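Local atomic coordinates of prophenoloxidase b (PDB entry 3WKY), a protein that is a copper-containing prophenoloxidase of crustacean hemolymph, the precursor of an enzyme that probably oxidises monophenols and o-diphenols. Residues R582-A596 with P653-L665. Numbering follows the deposited sequence.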
ATOM      1  N   ARG A 582     -19.269 -22.183  29.122  1.00 18.69           N
ATOM      2  CA  ARG A 582     -20.681 -22.043  28.744  0.62 17.09           C
ATOM      3  C   ARG A 582     -21.273 -23.299  28.114  1.00 22.31           C
ATOM      4  O   ARG A 582     -22.372 -23.735  28.485  1.00 19.98           O
ATOM      5  CB  ARG A 582     -20.855 -20.867  27.772  0.62 17.51           C
ATOM      6  CG  ARG A 582     -22.290 -20.610  27.302  0.62 19.59           C
ATOM      7  CD  ARG A 582     -22.261 -19.687  26.074  0.62 19.41           C
ATOM      8  NE  ARG A 582     -23.573 -19.286  25.558  0.62 20.70           N
ATOM      9  CZ  ARG A 582     -24.283 -19.968  24.656  0.62 23.36           C
ATOM     10  NH1 ARG A 582     -23.842 -21.125  24.174  0.62 15.71           N
ATOM     11  NH2 ARG A 582     -25.455 -19.496  24.241  0.62 26.99           N
ATOM     12  N   GLY A 583     -20.550 -23.886  27.164  1.00 18.12           N
ATOM     13  CA  GLY A 583     -21.091 -25.005  26.411  1.00 19.71           C
ATOM     14  C   GLY A 583     -22.153 -24.524  25.435  1.00 22.68           C
ATOM     15  O   GLY A 583     -22.346 -23.311  25.248  1.00 19.17           O
ATOM     16  N   THR A 584     -22.853 -25.464  24.804  1.00 20.72           N
ATOM     17  CA  THR A 584     -23.783 -25.126  23.727  1.00 20.35           C
ATOM     18  C   THR A 584     -25.173 -25.678  24.004  1.00 24.28           C
ATOM     19  O   THR A 584     -25.351 -26.551  24.856  1.00 22.90           O
ATOM     20  CB  THR A 584     -23.320 -25.708  22.371  1.00 18.72           C
ATOM     21  OG1 THR A 584     -23.297 -27.146  22.447  1.00 19.04           O
ATOM     22  CG2 THR A 584     -21.915 -25.212  22.002  1.00 20.05           C
ATOM     23  N   GLN A 585     -26.153 -25.189  23.262  1.00 21.44           N
ATOM     24  CA  GLN A 585     -27.518 -25.681  23.413  1.00 28.46           C
ATOM     25  C   GLN A 585     -27.630 -27.183  23.110  1.00 25.32           C
ATOM     26  O   GLN A 585     -28.399 -27.896  23.762  1.00 26.27           O
ATOM     27  CB  GLN A 585     -28.457 -24.869  22.524  1.00 32.45           C
ATOM     28  CG  GLN A 585     -29.892 -25.358  22.494  1.00 46.15           C
ATOM     29  CD  GLN A 585     -30.816 -24.350  21.846  1.00 53.04           C
ATOM     30  OE1 GLN A 585     -31.054 -24.392  20.637  1.00 48.80           O
ATOM     31  NE2 GLN A 585     -31.336 -23.425  22.648  1.00 53.23           N
ATOM     32  N   ASP A 586     -26.859 -27.676  22.142  1.00 20.40           N
ATOM     33  CA  ASP A 586     -26.925 -29.102  21.792  1.00 22.69           C
ATOM     34  C   ASP A 586     -26.055 -29.968  22.691  1.00 28.03           C
ATOM     35  O   ASP A 586     -26.197 -31.195  22.714  1.00 24.17           O
ATOM     36  CB  ASP A 586     -26.500 -29.347  20.339  1.00 25.30           C
ATOM     37  CG  ASP A 586     -27.433 -28.698  19.331  1.00 32.92           C
ATOM     38  OD1 ASP A 586     -28.645 -28.605  19.610  1.00 35.10           O
ATOM     39  OD2 ASP A 586     -26.944 -28.278  18.257  1.00 34.64           O
ATOM     40  N   GLY A 587     -25.140 -29.335  23.415  1.00 19.24           N
ATOM     41  CA  GLY A 587     -24.184 -30.056  24.234  1.00 24.08           C
ATOM     42  C   GLY A 587     -22.809 -30.087  23.589  1.00 25.68           C
ATOM     43  O   GLY A 587     -22.648 -30.529  22.448  1.00 26.57           O
ATOM     44  N   MET A 588     -21.807 -29.613  24.317  1.00 19.04           N
ATOM     45  CA  MET A 588     -20.458 -29.531  23.772  1.00 21.13           C
ATOM     46  C   MET A 588     -19.540 -30.496  24.513  1.00 21.56           C
ATOM     47  O   MET A 588     -19.560 -30.569  25.747  1.00 22.96           O
ATOM     48  CB  MET A 588     -19.963 -28.083  23.888  1.00 17.45           C
ATOM     49  CG  MET A 588     -18.523 -27.845  23.507  1.00 18.42           C
ATOM     50  SD  MET A 588     -18.245 -26.059  23.689  1.00 21.36           S
ATOM     51  CE  MET A 588     -16.489 -25.971  23.345  1.00 19.90           C
ATOM     52  N   ASN A 589     -18.725 -31.236  23.768  1.00 17.23           N
ATOM     53  CA  ASN A 589     -17.921 -32.302  24.358  0.59 21.75           C
ATOM     54  C   ASN A 589     -16.526 -31.861  24.800  1.00 24.60           C
ATOM     55  O   ASN A 589     -15.805 -31.216  24.042  1.00 22.09           O
ATOM     56  CB  ASN A 589     -17.814 -33.476  23.383  0.59 24.08           C
ATOM     57  CG  ASN A 589     -19.171 -33.959  22.915  0.59 23.94           C
ATOM     58  OD1 ASN A 589     -19.446 -34.013  21.716  0.59 38.17           O
ATOM     59  ND2 ASN A 589     -20.032 -34.302  23.860  0.59 25.36           N
ATOM     60  N   PHE A 590     -16.152 -32.227  26.028  1.00 18.80           N
ATOM     61  CA  PHE A 590     -14.854 -31.876  26.602  1.00 21.39           C
ATOM     62  C   PHE A 590     -14.099 -33.096  27.101  1.00 22.31           C
ATOM     63  O   PHE A 590     -14.698 -34.032  27.652  1.00 22.66           O
ATOM     64  CB  PHE A 590     -15.019 -30.919  27.788  1.00 21.59           C
ATOM     65  CG  PHE A 590     -15.473 -29.538  27.411  1.00 17.64           C
ATOM     66  CD1 PHE A 590     -16.805 -29.288  27.115  1.00 17.75           C
ATOM     67  CD2 PHE A 590     -14.572 -28.476  27.406  1.00 18.83           C
ATOM     68  CE1 PHE A 590     -17.234 -28.010  26.782  1.00 19.91           C
ATOM     69  CE2 PHE A 590     -14.990 -27.185  27.073  1.00 19.05           C
ATOM     70  CZ  PHE A 590     -16.330 -26.957  26.759  1.00 18.83           C
ATOM     71  N   HIS A 591     -12.778 -33.076  26.925  1.00 20.82           N
ATOM     72  CA  HIS A 591     -11.913 -34.037  27.592  1.00 22.12           C
ATOM     73  C   HIS A 591     -11.832 -33.683  29.072  1.00 22.39           C
ATOM     74  O   HIS A 591     -11.748 -32.509  29.428  1.00 19.38           O
ATOM     75  CB  HIS A 591     -10.493 -33.979  27.032  1.00 18.93           C
ATOM     76  CG  HIS A 591     -10.361 -34.442  25.615  1.00 22.30           C
ATOM     77  ND1 HIS A 591     -10.713 -35.711  25.205  1.00 24.79           N
ATOM     78  CD2 HIS A 591      -9.862 -33.818  24.520  1.00 23.44           C
ATOM     79  CE1 HIS A 591     -10.463 -35.839  23.914  1.00 26.54           C
ATOM     80  NE2 HIS A 591      -9.943 -34.705  23.474  1.00 24.31           N
ATOM     81  N   PHE A 592     -11.804 -34.709  29.924  1.00 20.23           N
ATOM     82  CA  PHE A 592     -11.676 -34.544  31.372  1.00 21.00           C
ATOM     83  C   PHE A 592     -10.519 -35.472  31.745  1.00 24.36           C
ATOM     84  O   PHE A 592     -10.701 -36.674  31.965  1.00 21.24           O
ATOM     85  CB  PHE A 592     -13.001 -34.966  32.021  1.00 20.57           C
ATOM     86  CG  PHE A 592     -13.148 -34.625  33.489  1.00 20.77           C
ATOM     87  CD1 PHE A 592     -12.748 -35.534  34.472  1.00 24.22           C
ATOM     88  CD2 PHE A 592     -13.796 -33.459  33.888  1.00 24.04           C
ATOM     89  CE1 PHE A 592     -12.925 -35.248  35.831  1.00 19.61           C
ATOM     90  CE2 PHE A 592     -13.980 -33.167  35.240  1.00 25.73           C
ATOM     91  CZ  PHE A 592     -13.545 -34.070  36.212  1.00 23.17           C
ATOM     92  N   PHE A 593      -9.312 -34.917  31.760  1.00 18.25           N
ATOM     93  CA  PHE A 593      -8.085 -35.689  31.971  1.00 19.07           C
ATOM     94  C   PHE A 593      -7.829 -35.846  33.464  1.00 19.39           C
ATOM     95  O   PHE A 593      -7.911 -34.868  34.215  1.00 17.39           O
ATOM     96  CB  PHE A 593      -6.905 -34.948  31.313  1.00 18.50           C
ATOM     97  CG  PHE A 593      -5.521 -35.482  31.686  1.00 17.39           C
ATOM     98  CD1 PHE A 593      -4.879 -35.069  32.861  1.00 15.85           C
ATOM     99  CD2 PHE A 593      -4.840 -36.324  30.827  1.00 17.25           C
ATOM    100  CE1 PHE A 593      -3.609 -35.528  33.186  1.00 15.09           C
ATOM    101  CE2 PHE A 593      -3.564 -36.795  31.140  1.00 15.40           C
ATOM    102  CZ  PHE A 593      -2.944 -36.389  32.322  1.00 17.29           C
ATOM    103  N   VAL A 594      -7.505 -37.067  33.894  1.00 21.02           N
ATOM    104  CA  VAL A 594      -7.241 -37.344  35.307  1.00 20.57           C
ATOM    105  C   VAL A 594      -5.907 -38.067  35.461  1.00 19.85           C
ATOM    106  O   VAL A 594      -5.685 -39.103  34.829  1.00 22.61           O
ATOM    107  CB  VAL A 594      -8.350 -38.245  35.921  1.00 18.27           C
ATOM    108  CG1 VAL A 594      -8.063 -38.526  37.407  1.00 21.14           C
ATOM    109  CG2 VAL A 594      -9.721 -37.616  35.731  1.00 20.43           C
ATOM    110  N   MET A 595      -5.021 -37.532  36.301  1.00 19.37           N
ATOM    111  CA  MET A 595      -3.772 -38.222  36.603  1.00 23.03           C
ATOM    112  C   MET A 595      -3.540 -38.370  38.106  1.00 21.26           C
ATOM    113  O   MET A 595      -3.709 -37.418  38.874  1.00 19.91           O
ATOM    114  CB  MET A 595      -2.585 -37.498  35.972  1.00 21.90           C
ATOM    115  CG  MET A 595      -1.246 -38.178  36.206  1.00 21.88           C
ATOM    116  SD  MET A 595       0.093 -37.211  35.464  1.00 24.09           S
ATOM    117  CE  MET A 595       1.508 -38.300  35.670  1.00 29.59           C
ATOM    118  N   ALA A 596      -3.171 -39.576  38.528  1.00 23.29           N
ATOM    119  CA  ALA A 596      -2.780 -39.808  39.919  1.00 21.10           C
ATOM    120  C   ALA A 596      -1.259 -39.814  39.981  1.00 21.27           C
ATOM    121  O   ALA A 596      -0.599 -40.651  39.357  1.00 25.27           O
ATOM    122  CB  ALA A 596      -3.349 -41.139  40.430  1.00 21.88           C
ATOM    123  N   PRO A 653      -0.896 -46.198  33.273  1.00 25.18           N
ATOM    124  CA  PRO A 653      -2.008 -46.694  34.089  1.00 23.52           C
ATOM    125  C   PRO A 653      -2.482 -45.678  35.127  1.00 24.98           C
ATOM    126  O   PRO A 653      -3.627 -45.787  35.580  1.00 23.83           O
ATOM    127  CB  PRO A 653      -1.413 -47.926  34.795  1.00 27.22           C
ATOM    128  CG  PRO A 653      -0.244 -48.325  33.954  1.00 30.00           C
ATOM    129  CD  PRO A 653       0.307 -47.043  33.398  1.00 23.81           C
ATOM    130  N   ASN A 654      -1.625 -44.719  35.492  1.00 23.40           N
ATOM    131  CA  ASN A 654      -2.015 -43.666  36.434  1.00 19.25           C
ATOM    132  C   ASN A 654      -2.699 -42.474  35.761  1.00 24.54           C
ATOM    133  O   ASN A 654      -2.917 -41.438  36.396  1.00 22.59           O
ATOM    134  CB  ASN A 654      -0.829 -43.183  37.274  1.00 20.44           C
ATOM    135  CG  ASN A 654       0.326 -42.674  36.428  1.00 26.13           C
ATOM    136  OD1 ASN A 654       0.569 -43.162  35.316  1.00 30.13           O
ATOM    137  ND2 ASN A 654       1.055 -41.694  36.956  1.00 20.28           N
ATOM    138  N   MET A 655      -3.040 -42.626  34.485  1.00 23.45           N
ATOM    139  CA  MET A 655      -3.810 -41.600  33.792  1.00 23.39           C
ATOM    140  C   MET A 655      -5.060 -42.192  33.179  1.00 21.59           C
ATOM    141  O   MET A 655      -5.041 -43.324  32.670  1.00 23.68           O
ATOM    142  CB  MET A 655      -2.987 -40.949  32.677  1.00 19.33           C
ATOM    143  CG  MET A 655      -1.658 -40.356  33.079  1.00 21.76           C
ATOM    144  SD  MET A 655      -0.915 -39.689  31.550  1.00 22.61           S
ATOM    145  CE  MET A 655       0.737 -39.298  32.115  1.00 18.65           C
ATOM    146  N   MET A 656      -6.146 -41.429  33.214  1.00 18.80           N
ATOM    147  CA  MET A 656      -7.377 -41.831  32.534  1.00 20.98           C
ATOM    148  C   MET A 656      -8.016 -40.637  31.836  1.00 25.69           C
ATOM    149  O   MET A 656      -8.016 -39.526  32.366  1.00 24.06           O
ATOM    150  CB  MET A 656      -8.370 -42.474  33.511  1.00 28.29           C
ATOM    151  CG  MET A 656      -9.721 -42.839  32.890  1.00 23.89           C
ATOM    152  SD  MET A 656     -10.579 -44.155  33.815  1.00 31.06           S
ATOM    153  CE  MET A 656      -9.551 -45.575  33.416  1.00 35.69           C
ATOM    154  N   LEU A 657      -8.556 -40.870  30.644  1.00 21.91           N
ATOM    155  CA  LEU A 657      -9.218 -39.803  29.895  1.00 21.59           C
ATOM    156  C   LEU A 657     -10.727 -39.987  29.907  1.00 25.41           C
ATOM    157  O   LEU A 657     -11.266 -40.892  29.268  1.00 27.69           O
ATOM    158  CB  LEU A 657      -8.709 -39.762  28.455  1.00 24.22           C
ATOM    159  CG  LEU A 657      -9.270 -38.625  27.600  1.00 29.11           C
ATOM    160  CD1 LEU A 657      -8.726 -37.284  28.105  1.00 20.28           C
ATOM    161  CD2 LEU A 657      -8.951 -38.842  26.115  1.00 26.35           C
ATOM    162  N   GLN A 658     -11.405 -39.126  30.651  1.00 20.06           N
ATOM    163  CA  GLN A 658     -12.856 -39.143  30.739  0.56 19.91           C
ATOM    164  C   GLN A 658     -13.404 -38.069  29.783  1.00 27.72           C
ATOM    165  O   GLN A 658     -12.634 -37.298  29.194  1.00 23.47           O
ATOM    166  CB  GLN A 658     -13.269 -38.968  32.223  0.56 21.82           C
ATOM    167  CG  GLN A 658     -14.590 -38.269  32.554  0.56 21.13           C
ATOM    168  CD  GLN A 658     -15.792 -39.186  32.649  0.56 28.70           C
ATOM    169  OE1 GLN A 658     -15.786 -40.312  32.147  0.56 24.08           O
ATOM    170  NE2 GLN A 658     -16.849 -38.692  33.297  0.56 18.64           N
ATOM    171  N   GLU A 659     -14.718 -38.031  29.624  1.00 23.82           N
ATOM    172  CA  GLU A 659     -15.356 -37.097  28.722  1.00 26.75           C
ATOM    173  C   GLU A 659     -16.634 -36.587  29.378  1.00 29.23           C
ATOM    174  O   GLU A 659     -17.377 -37.366  29.981  1.00 24.56           O
ATOM    175  CB  GLU A 659     -15.681 -37.842  27.430  1.00 29.45           C
ATOM    176  CG  GLU A 659     -15.784 -36.993  26.209  1.00 37.07           C
ATOM    177  CD  GLU A 659     -15.842 -37.823  24.929  1.00 42.10           C
ATOM    178  OE1 GLU A 659     -16.963 -38.144  24.481  1.00 41.30           O
ATOM    179  OE2 GLU A 659     -14.768 -38.150  24.371  1.00 37.73           O
ATOM    180  N   VAL A 660     -16.883 -35.282  29.301  1.00 19.44           N
ATOM    181  CA  VAL A 660     -18.149 -34.730  29.780  1.00 19.70           C
ATOM    182  C   VAL A 660     -18.801 -33.893  28.692  1.00 26.05           C
ATOM    183  O   VAL A 660     -18.130 -33.457  27.748  1.00 23.68           O
ATOM    184  CB  VAL A 660     -17.986 -33.880  31.068  1.00 22.64           C
ATOM    185  CG1 VAL A 660     -17.306 -34.697  32.161  1.00 24.01           C
ATOM    186  CG2 VAL A 660     -17.218 -32.592  30.789  1.00 25.10           C
ATOM    187  N   THR A 661     -20.111 -33.701  28.813  1.00 22.34           N
ATOM    188  CA  THR A 661     -20.846 -32.822  27.914  1.00 21.70           C
ATOM    189  C   THR A 661     -21.263 -31.598  28.712  1.00 22.05           C
ATOM    190  O   THR A 661     -21.665 -31.717  29.873  1.00 21.67           O
ATOM    191  CB  THR A 661     -22.089 -33.539  27.341  1.00 26.41           C
ATOM    192  OG1 THR A 661     -21.663 -34.676  26.581  1.00 24.96           O
ATOM    193  CG2 THR A 661     -22.904 -32.613  26.445  1.00 25.13           C
ATOM    194  N   ILE A 662     -21.135 -30.414  28.117  1.00 19.53           N
ATOM    195  CA  ILE A 662     -21.597 -29.201  28.787  1.00 17.83           C
ATOM    196  C   ILE A 662     -22.665 -28.533  27.936  1.00 22.70           C
ATOM    197  O   ILE A 662     -22.447 -28.261  26.752  1.00 20.86           O
ATOM    198  CB  ILE A 662     -20.433 -28.197  29.054  1.00 21.48           C
ATOM    199  CG1 ILE A 662     -19.322 -28.877  29.857  1.00 23.06           C
ATOM    200  CG2 ILE A 662     -20.959 -26.951  29.774  1.00 19.78           C
ATOM    201  CD1 ILE A 662     -18.172 -27.962  30.235  1.00 26.11           C
ATOM    202  N   THR A 663     -23.816 -28.258  28.544  1.00 21.63           N
ATOM    203  CA  THR A 663     -24.978 -27.794  27.804  1.00 22.80           C
ATOM    204  C   THR A 663     -25.489 -26.484  28.380  1.00 23.29           C
ATOM    205  O   THR A 663     -25.805 -26.405  29.566  1.00 24.64           O
ATOM    206  CB  THR A 663     -26.098 -28.852  27.838  1.00 25.97           C
ATOM    207  OG1 THR A 663     -25.681 -30.000  27.091  1.00 25.14           O
ATOM    208  CG2 THR A 663     -27.394 -28.305  27.236  1.00 24.19           C
ATOM    209  N   HIS A 664     -25.542 -25.444  27.548  1.00 19.48           N
ATOM    210  CA  HIS A 664     -26.054 -24.157  27.983  1.00 17.15           C
ATOM    211  C   HIS A 664     -27.565 -24.120  27.833  1.00 24.48           C
ATOM    212  O   HIS A 664     -28.093 -24.436  26.767  1.00 26.33           O
ATOM    213  CB  HIS A 664     -25.437 -23.009  27.156  1.00 18.17           C
ATOM    214  CG  HIS A 664     -25.945 -21.653  27.540  1.00 19.47           C
ATOM    215  ND1 HIS A 664     -25.607 -21.041  28.726  1.00 20.40           N
ATOM    216  CD2 HIS A 664     -26.772 -20.795  26.898  1.00 19.48           C
ATOM    217  CE1 HIS A 664     -26.201 -19.862  28.800  1.00 18.53           C
ATOM    218  NE2 HIS A 664     -26.916 -19.690  27.705  1.00 20.87           N
ATOM    219  N   LEU A 665     -28.251 -23.711  28.898  1.00 23.89           N
ATOM    220  CA  LEU A 665     -29.703 -23.589  28.886  1.00 25.49           C
ATOM    221  C   LEU A 665     -30.130 -22.125  28.820  1.00 24.18           C
ATOM    222  O   LEU A 665     -29.910 -21.361  29.770  1.00 26.82           O
ATOM    223  CB  LEU A 665     -30.295 -24.243  30.143  1.00 26.00           C
ATOM    224  CG  LEU A 665     -29.970 -25.726  30.345  1.00 25.49           C
ATOM    225  CD1 LEU A 665     -30.389 -26.224  31.742  1.00 21.79           C
ATOM    226  CD2 LEU A 665     -30.619 -26.558  29.255  1.00 25.96           C
TER
HETATM  227  O   HOH W   1     -30.065 -26.713  25.789  1.00 40.53           O
HETATM  228  O   HOH W   2     -12.306 -37.884  25.835  1.00 27.34           O
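The carbonyl oxygen T584 O is gripped from opposite faces of its plane: H664 N donates to it across the contact at 2.9 Å, and G587 N closes the turn of its own segment onto it at 3.1 Å. Just beyond, in one of its two modelled conformers, the R582 guanidinium lies flat on the imidazole of H664, centres 3.9 Å apart and planes 26° from parallel, with NE over the middle of the ring and NH2 out by CD2. In that conformer an extended chain, CG anti to the backbone N (chi1 -180°), lays the group there, while NH1 bonds to G583 O. H664 ND1 is hydrogen-bonded to T448 OG1; an alanine at H664 would probably leave the guanidinium in that conformer without its stacking surface and that threonine hydroxyl without this partner. From M588 on, the segments run as antiparallel strands, paired up to A596 N, which donates to N654 O at 2.8 Å. I662 CD1 sits over one face of the F590 ring in a CH-pi contact, 3.9 Å from its centroid. On the other face of the sheet, a water joins H591 ND1 to E659 OE2, which also salt-bridges K510, and M655 SD meets F593 CE2 obliquely at 3.9 Å. In the Ig-like domain's sheet, strand 588-598 lies between 655-664 and 501-509, and strand 445-456 flanks 655-664; F590 packs on helix 218-239, F593 on helix 645-650.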